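Protein pelota homolog (PDB 3OBY) probably acts in rescuing stalled ribosomes and may cleave their mRNA as a metal-dependent endoribonuclease. Local coordinates at residues 254-259 against 333-338; 284-289 against 316-321. All blocks are in the same frame, centred on the assembly; numbering follows the deposited sequence.

Following the chain from its N terminus, the first of the four segments is 254-259 on helix 236-262; after strand 266-268 and helix 270-277 the chain reaches strand 282-288. This meets 316-321 in interaction 2 after an excursion through helices 289-295 and 301-310, and helix 323-330 then leads into strand 334-338. That last strand returns to 254-259 and closes interaction 1, so the loop of interaction 2 is nested inside that of interaction 1. The two contacts share one mixed sheet: strand 334-338 runs antiparallel beside 282-288, and Ala335 and Leu337 probably hydrogen-bond to Leu286 and Val284. Interaction 1 ties the long helix to this sheet, and interaction 2 joins the edge strand 314-318 to strand 282-288, its parallel neighbour.

Interaction 1 (254-259 against 333-338); sequences DRLLEG and GIAALL
Leu337 reaches from the strand into the angle between Arg255 and Leu256, and its two methyl branches divide the work. CD1 rises under the guanidinium group of Arg255 and sits over the centre of one face, 3.3 Å from the plane, with CZ of Arg255 as its nearest neighbour at 3.4 Å. The two side chains cross at about a right angle, and the methyl meets the flat group over its face. A bend at chi3 (55°) in the otherwise extended arginine turns the guanidinium over the leucine. Arginine suits this partly exposed margin because its flat end can lie on an apolar methyl while NH2 keeps a long, weak ion pair with Glu283.

The other branch, CD2, presses on the helix backbone, 3.7 Å from CA of Leu256, and also meets CB of that residue at 4.0 Å. Leu256 starts out beside the strand, and with CG anti to the backbone N (chi1 165°) its methyl end swings in to Ala335. Both methyls bear on that small side chain from the same side, CD2 lying 3.7 Å from the alanine CB. An alanine suits the strand here, since its single methyl fits beneath the branched leucine end. No hydrogen bond joins the segments; this is helix-on-sheet packing, with the local axes 8.8 Å apart and inclined at 74°.

Within the fold of eRF1 domain 3, helix 236-262 thus lies across the sheet. Val266 of the edge strand 266-268 touches both Leu256 and Leu337, Tyr268 packs on Ala335, and strand 282-288 borders 334-338 on its other side, where Val284 touches Leu337.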
ATOM      1  N   ASP A 254       9.218  12.068 -10.298  1.00 17.48           N
ATOM      2  CA  ASP A 254       9.066  13.148 -11.269  1.00  5.55           C
ATOM      3  C   ASP A 254       9.327  14.495 -10.613  1.00 15.89           C
ATOM      4  O   ASP A 254       9.999  15.349 -11.181  1.00 18.93           O
ATOM      5  CB  ASP A 254       7.676  13.152 -11.897  1.00  1.00           C
ATOM      6  CG  ASP A 254       7.543  12.147 -13.023  1.00 16.41           C
ATOM      7  OD1 ASP A 254       8.562  11.860 -13.696  1.00 13.12           O
ATOM      8  OD2 ASP A 254       6.416  11.653 -13.244  1.00 20.53           O
ATOM      9  N   ARG A 255       8.800  14.684  -9.411  1.00 13.03           N
ATOM     10  CA  ARG A 255       9.016  15.937  -8.708  1.00 22.65           C
ATOM     11  C   ARG A 255      10.506  16.123  -8.460  1.00 26.98           C
ATOM     12  O   ARG A 255      11.039  17.212  -8.680  1.00 27.51           O
ATOM     13  CB  ARG A 255       8.247  15.957  -7.383  1.00 23.84           C
ATOM     14  CG  ARG A 255       6.744  16.116  -7.550  1.00 17.22           C
ATOM     15  CD  ARG A 255       6.041  16.059  -6.214  1.00 35.40           C
ATOM     16  NE  ARG A 255       6.575  17.048  -5.285  1.00 39.40           N
ATOM     17  CZ  ARG A 255       6.229  17.136  -4.005  1.00 48.20           C
ATOM     18  NH1 ARG A 255       5.344  16.287  -3.494  1.00 46.43           N
ATOM     19  NH2 ARG A 255       6.767  18.072  -3.234  1.00 45.37           N
ATOM     20  N   LEU A 256      11.180  15.064  -8.008  1.00 26.19           N
ATOM     21  CA  LEU A 256      12.617  15.140  -7.757  1.00 23.28           C
ATOM     22  C   LEU A 256      13.334  15.512  -9.057  1.00 21.96           C
ATOM     23  O   LEU A 256      14.271  16.301  -9.053  1.00 15.71           O
ATOM     24  CB  LEU A 256      13.165  13.801  -7.236  1.00  5.74           C
ATOM     25  CG  LEU A 256      14.700  13.647  -7.281  1.00 18.14           C
ATOM     26  CD1 LEU A 256      15.367  14.528  -6.231  1.00  1.64           C
ATOM     27  CD2 LEU A 256      15.076  12.203  -7.055  1.00  1.00           C
ATOM     28  N   LEU A 257      12.885  14.943 -10.169  1.00  9.55           N
ATOM     29  CA  LEU A 257      13.498  15.234 -11.454  1.00 20.45           C
ATOM     30  C   LEU A 257      13.286  16.686 -11.886  1.00 19.44           C
ATOM     31  O   LEU A 257      14.239  17.357 -12.280  1.00 22.25           O
ATOM     32  CB  LEU A 257      12.964  14.264 -12.516  1.00 19.31           C
ATOM     33  CG  LEU A 257      13.776  12.983 -12.764  1.00 14.26           C
ATOM     34  CD1 LEU A 257      14.560  12.568 -11.524  1.00 18.12           C
ATOM     35  CD2 LEU A 257      12.826  11.881 -13.205  1.00 27.77           C
ATOM     36  N   GLU A 258      12.047  17.168 -11.806  1.00 16.91           N
ATOM     37  CA  GLU A 258      11.732  18.547 -12.178  1.00 19.35           C
ATOM     38  C   GLU A 258      12.552  19.485 -11.302  1.00 20.79           C
ATOM     39  O   GLU A 258      13.039  20.522 -11.759  1.00 23.40           O
ATOM     40  CB  GLU A 258      10.243  18.832 -11.980  1.00  2.92           C
ATOM     41  CG  GLU A 258       9.333  17.827 -12.661  1.00 26.21           C
ATOM     42  CD  GLU A 258       7.878  18.034 -12.309  1.00 27.97           C
ATOM     43  OE1 GLU A 258       7.613  18.596 -11.229  1.00 37.22           O
ATOM     44  OE2 GLU A 258       7.002  17.624 -13.099  1.00 33.56           O
ATOM     45  N   GLY A 259      12.693  19.110 -10.034  1.00 18.53           N
ATOM     46  CA  GLY A 259      13.479  19.906  -9.114  1.00 25.07           C
ATOM     47  C   GLY A 259      14.924  19.926  -9.576  1.00 24.25           C
ATOM     48  O   GLY A 259      15.569  20.961  -9.575  1.00 28.36           O
ATOM     49  N   GLY A 333      20.369   6.274  -4.514  1.00 12.45           N
ATOM     50  CA  GLY A 333      19.627   5.501  -3.536  1.00  7.44           C
ATOM     51  C   GLY A 333      18.869   6.285  -2.477  1.00 10.87           C
ATOM     52  O   GLY A 333      18.090   5.720  -1.707  1.00 20.48           O
ATOM     53  N   ILE A 334      19.089   7.585  -2.417  1.00  1.00           N
ATOM     54  CA  ILE A 334      18.395   8.392  -1.427  1.00 10.35           C
ATOM     55  C   ILE A 334      18.353   9.838  -1.906  1.00 12.07           C
ATOM     56  O   ILE A 334      19.350  10.368  -2.377  1.00 18.14           O
ATOM     57  CB  ILE A 334      19.090   8.288  -0.044  1.00  9.68           C
ATOM     58  CG1 ILE A 334      18.234   8.985   1.016  1.00 14.63           C
ATOM     59  CG2 ILE A 334      20.486   8.891  -0.097  1.00  1.00           C
ATOM     60  CD1 ILE A 334      18.739   8.808   2.441  1.00  1.63           C
ATOM     61  N   ALA A 335      17.185  10.459  -1.806  1.00  5.75           N
ATOM     62  CA  ALA A 335      17.010  11.835  -2.243  1.00  1.20           C
ATOM     63  C   ALA A 335      15.965  12.499  -1.373  1.00  4.72           C
ATOM     64  O   ALA A 335      15.333  11.841  -0.554  1.00 14.06           O
ATOM     65  CB  ALA A 335      16.583  11.864  -3.696  1.00  2.63           C
ATOM     66  N   ALA A 336      15.782  13.803  -1.537  1.00 13.17           N
ATOM     67  CA  ALA A 336      14.801  14.520  -0.729  1.00 11.57           C
ATOM     68  C   ALA A 336      14.228  15.745  -1.416  1.00  8.60           C
ATOM     69  O   ALA A 336      14.913  16.421  -2.174  1.00 32.56           O
ATOM     70  CB  ALA A 336      15.427  14.937   0.595  1.00  1.00           C
ATOM     71  N   LEU A 337      12.955  16.008  -1.153  1.00 10.71           N
ATOM     72  CA  LEU A 337      12.286  17.185  -1.675  1.00  5.71           C
ATOM     73  C   LEU A 337      12.373  18.178  -0.499  1.00 11.96           C
ATOM     74  O   LEU A 337      11.874  17.910   0.595  1.00 11.37           O
ATOM     75  CB  LEU A 337      10.839  16.851  -2.042  1.00  1.00           C
ATOM     76  CG  LEU A 337      10.696  15.761  -3.113  1.00  7.47           C
ATOM     77  CD1 LEU A 337       9.237  15.631  -3.539  1.00  1.00           C
ATOM     78  CD2 LEU A 337      11.562  16.093  -4.315  1.00  1.00           C
ATOM     79  N   LEU A 338      13.029  19.315  -0.730  1.00 20.84           N
ATOM     80  CA  LEU A 338      13.259  20.314   0.315  1.00 19.75           C
ATOM     81  C   LEU A 338      12.231  21.417   0.512  1.00 16.70           C
ATOM     82  O   LEU A 338      11.441  21.718  -0.378  1.00 28.59           O
ATOM     83  CB  LEU A 338      14.630  20.953   0.092  1.00 15.59           C
ATOM     84  CG  LEU A 338      15.783  19.963  -0.094  1.00 11.81           C
ATOM     85  CD1 LEU A 338      17.071  20.722  -0.300  1.00 17.96           C
ATOM     86  CD2 LEU A 338      15.899  19.061   1.129  1.00 16.19           C
TER

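Interaction 2 (284-289 against 316-321); sequences VLLVAD and VIMSTE
Leu286 and Val316 run alongside each other in the same direction and form the apolar centre, with CD2 of Leu286 3.7 Å from CB of Val316. The same CD2 also meets the terminal CE of Met318, whose extended chain lies obliquely to the leucine. Tyr252 of helix 236-262 packs on both Leu286 and Val316. On the opposite face Val287 and Ile317 pair alongside, their CG1 atoms 3.7 Å apart; branched residues suit such strands, filling the surface close to the backbone.

Between these layers runs a parallel beta ladder, in which Val316 N donates to Leu285 O, Val287 N to Val316 O and Met318 N to Val287 O. Strand 314-318 is the edge of the domain's mixed sheet, reached by a crossover through helices 289-295 and 301-310, and Leu22 and Trp26 of helix 22-31 pack on Ile317.

At the polar edge, Asp289 N continues the bonding pattern to Met318 O at 2.8 Å. The aspartate's first torsion (chi1 63°) swings its carboxylate toward the 319-320 loop. There OD1 takes the Thr320 N-H from above the carboxylate plane (2.8 Å, N-H...O 165°). Replacing Asp289 by an alanine removes the carboxylate, which is likely to leave the Thr320 N-H without its acceptor and the loop after the strand less firmly tied to 284-289. The Thr320 hydroxyl hydrogen-bonds with Glu290, and Asp289 OD1 lies 3.1 Å from Thr320 OG1.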
ATOM      1  N   VAL A 284      10.125  15.816   2.219  1.00 12.88           N
ATOM      2  CA  VAL A 284       9.873  14.443   1.834  1.00 11.20           C
ATOM      3  C   VAL A 284      11.170  13.731   1.546  1.00 13.03           C
ATOM      4  O   VAL A 284      11.887  14.107   0.628  1.00 12.03           O
ATOM      5  CB  VAL A 284       9.003  14.371   0.566  1.00 19.97           C
ATOM      6  CG1 VAL A 284       8.622  12.933   0.282  1.00  6.14           C
ATOM      7  CG2 VAL A 284       7.767  15.237   0.732  1.00 14.62           C
ATOM      8  N   LEU A 285      11.464  12.699   2.338  1.00 19.73           N
ATOM      9  CA  LEU A 285      12.675  11.893   2.172  1.00  4.96           C
ATOM     10  C   LEU A 285      12.329  10.671   1.331  1.00 15.08           C
ATOM     11  O   LEU A 285      11.438   9.909   1.694  1.00 25.59           O
ATOM     12  CB  LEU A 285      13.202  11.423   3.529  1.00  7.12           C
ATOM     13  CG  LEU A 285      14.488  10.587   3.466  1.00 29.29           C
ATOM     14  CD1 LEU A 285      15.661  11.473   3.050  1.00 20.75           C
ATOM     15  CD2 LEU A 285      14.771   9.957   4.819  1.00 27.52           C
ATOM     16  N   LEU A 286      13.020  10.493   0.208  1.00 11.66           N
ATOM     17  CA  LEU A 286      12.777   9.348  -0.670  1.00 11.23           C
ATOM     18  C   LEU A 286      13.952   8.373  -0.557  1.00  5.41           C
ATOM     19  O   LEU A 286      15.099   8.772  -0.706  1.00 16.15           O
ATOM     20  CB  LEU A 286      12.640   9.809  -2.121  1.00  7.96           C
ATOM     21  CG  LEU A 286      11.642  10.912  -2.461  1.00 21.02           C
ATOM     22  CD1 LEU A 286      11.704  11.143  -3.968  1.00 12.20           C
ATOM     23  CD2 LEU A 286      10.226  10.534  -2.023  1.00 11.98           C
ATOM     24  N   VAL A 287      13.680   7.097  -0.305  1.00 11.36           N
ATOM     25  CA  VAL A 287      14.775   6.135  -0.151  1.00 14.39           C
ATOM     26  C   VAL A 287      14.510   4.777  -0.776  1.00  9.16           C
ATOM     27  O   VAL A 287      13.392   4.270  -0.733  1.00 15.02           O
ATOM     28  CB  VAL A 287      15.131   5.940   1.358  1.00 12.86           C
ATOM     29  CG1 VAL A 287      14.006   5.211   2.081  1.00 11.96           C
ATOM     30  CG2 VAL A 287      16.447   5.203   1.493  1.00 22.47           C
ATOM     31  N   ALA A 288      15.549   4.194  -1.367  1.00  7.53           N
ATOM     32  CA  ALA A 288      15.430   2.878  -2.002  1.00 13.90           C
ATOM     33  C   ALA A 288      15.681   1.791  -0.963  1.00 16.37           C
ATOM     34  O   ALA A 288      16.600   1.894  -0.145  1.00 23.26           O
ATOM     35  CB  ALA A 288      16.423   2.743  -3.149  1.00 16.50           C
ATOM     36  N   ASP A 289      14.860   0.748  -0.994  1.00 17.55           N
ATOM     37  CA  ASP A 289      14.994  -0.331  -0.028  1.00 14.91           C
ATOM     38  C   ASP A 289      16.410  -0.898   0.018  1.00 14.91           C
ATOM     39  O   ASP A 289      16.933  -1.168   1.103  1.00 17.55           O
ATOM     40  CB  ASP A 289      13.955  -1.429  -0.306  1.00 11.49           C
ATOM     41  CG  ASP A 289      14.136  -2.094  -1.654  1.00 20.55           C
ATOM     42  OD1 ASP A 289      14.729  -1.481  -2.562  1.00 19.73           O
ATOM     43  OD2 ASP A 289      13.662  -3.238  -1.808  1.00 24.89           O
ATOM     44  N   VAL A 316       9.444   7.994   2.408  1.00  5.75           N
ATOM     45  CA  VAL A 316       8.880   7.171   1.343  1.00  1.00           C
ATOM     46  C   VAL A 316       9.916   6.121   0.943  1.00 14.41           C
ATOM     47  O   VAL A 316      10.933   6.442   0.325  1.00 14.02           O
ATOM     48  CB  VAL A 316       8.505   8.029   0.110  1.00  5.27           C
ATOM     49  CG1 VAL A 316       8.125   7.130  -1.050  1.00  1.00           C
ATOM     50  CG2 VAL A 316       7.342   8.966   0.447  1.00  3.73           C
ATOM     51  N   ILE A 317       9.662   4.869   1.316  1.00  4.65           N
ATOM     52  CA  ILE A 317      10.584   3.791   0.988  1.00  7.31           C
ATOM     53  C   ILE A 317      10.094   3.054  -0.243  1.00  4.54           C
ATOM     54  O   ILE A 317       9.050   2.401  -0.208  1.00 11.42           O
ATOM     55  CB  ILE A 317      10.726   2.773   2.146  1.00  6.60           C
ATOM     56  CG1 ILE A 317      11.083   3.491   3.444  1.00  1.00           C
ATOM     57  CG2 ILE A 317      11.825   1.763   1.812  1.00 16.57           C
ATOM     58  CD1 ILE A 317      11.106   2.591   4.645  1.00  1.00           C
ATOM     59  N   MET A 318      10.860   3.155  -1.326  1.00  6.02           N
ATOM     60  CA  MET A 318      10.513   2.501  -2.582  1.00  9.35           C
ATOM     61  C   MET A 318      11.316   1.223  -2.761  1.00  8.70           C
ATOM     62  O   MET A 318      12.496   1.160  -2.434  1.00 18.40           O
ATOM     63  CB  MET A 318      10.779   3.440  -3.760  1.00  8.96           C
ATOM     64  CG  MET A 318      10.299   4.878  -3.556  1.00  3.30           C
ATOM     65  SD  MET A 318      10.633   5.866  -5.017  1.00 23.26           S
ATOM     66  CE  MET A 318       9.856   7.389  -4.595  1.00 28.46           C
ATOM     67  N   SER A 319      10.656   0.200  -3.281  1.00 11.42           N
ATOM     68  CA  SER A 319      11.300  -1.079  -3.519  1.00  9.73           C
ATOM     69  C   SER A 319      11.960  -1.128  -4.882  1.00  9.51           C
ATOM     70  O   SER A 319      11.313  -0.902  -5.897  1.00 15.12           O
ATOM     71  CB  SER A 319      10.275  -2.201  -3.440  1.00  1.00           C
ATOM     72  OG  SER A 319      10.811  -3.395  -3.980  1.00 27.44           O
ATOM     73  N   THR A 320      13.247  -1.443  -4.909  1.00  7.32           N
ATOM     74  CA  THR A 320      13.963  -1.542  -6.173  1.00  4.09           C
ATOM     75  C   THR A 320      13.406  -2.655  -7.062  1.00 13.13           C
ATOM     76  O   THR A 320      13.921  -2.895  -8.155  1.00 16.29           O
ATOM     77  CB  THR A 320      15.449  -1.787  -5.942  1.00  1.00           C
ATOM     78  OG1 THR A 320      15.621  -2.935  -5.100  1.00  7.62           O
ATOM     79  CG2 THR A 320      16.076  -0.576  -5.262  1.00  4.27           C
ATOM     80  N   GLU A 321      12.355  -3.333  -6.595  1.00 19.06           N
ATOM     81  CA  GLU A 321      11.719  -4.393  -7.377  1.00 20.07           C
ATOM     82  C   GLU A 321      10.946  -3.755  -8.517  1.00 18.30           C
ATOM     83  O   GLU A 321      10.697  -4.390  -9.539  1.00 21.74           O
ATOM     84  CB  GLU A 321      10.740  -5.205  -6.525  1.00 22.28           C
ATOM     85  CG  GLU A 321      10.129  -6.414  -7.258  1.00 43.89           C
ATOM     86  CD  GLU A 321       9.029  -7.121  -6.465  1.00 48.84           C
ATOM     87  OE1 GLU A 321       9.207  -7.349  -5.247  1.00 41.35           O
ATOM     88  OE2 GLU A 321       7.988  -7.465  -7.066  1.00 41.38           O
TER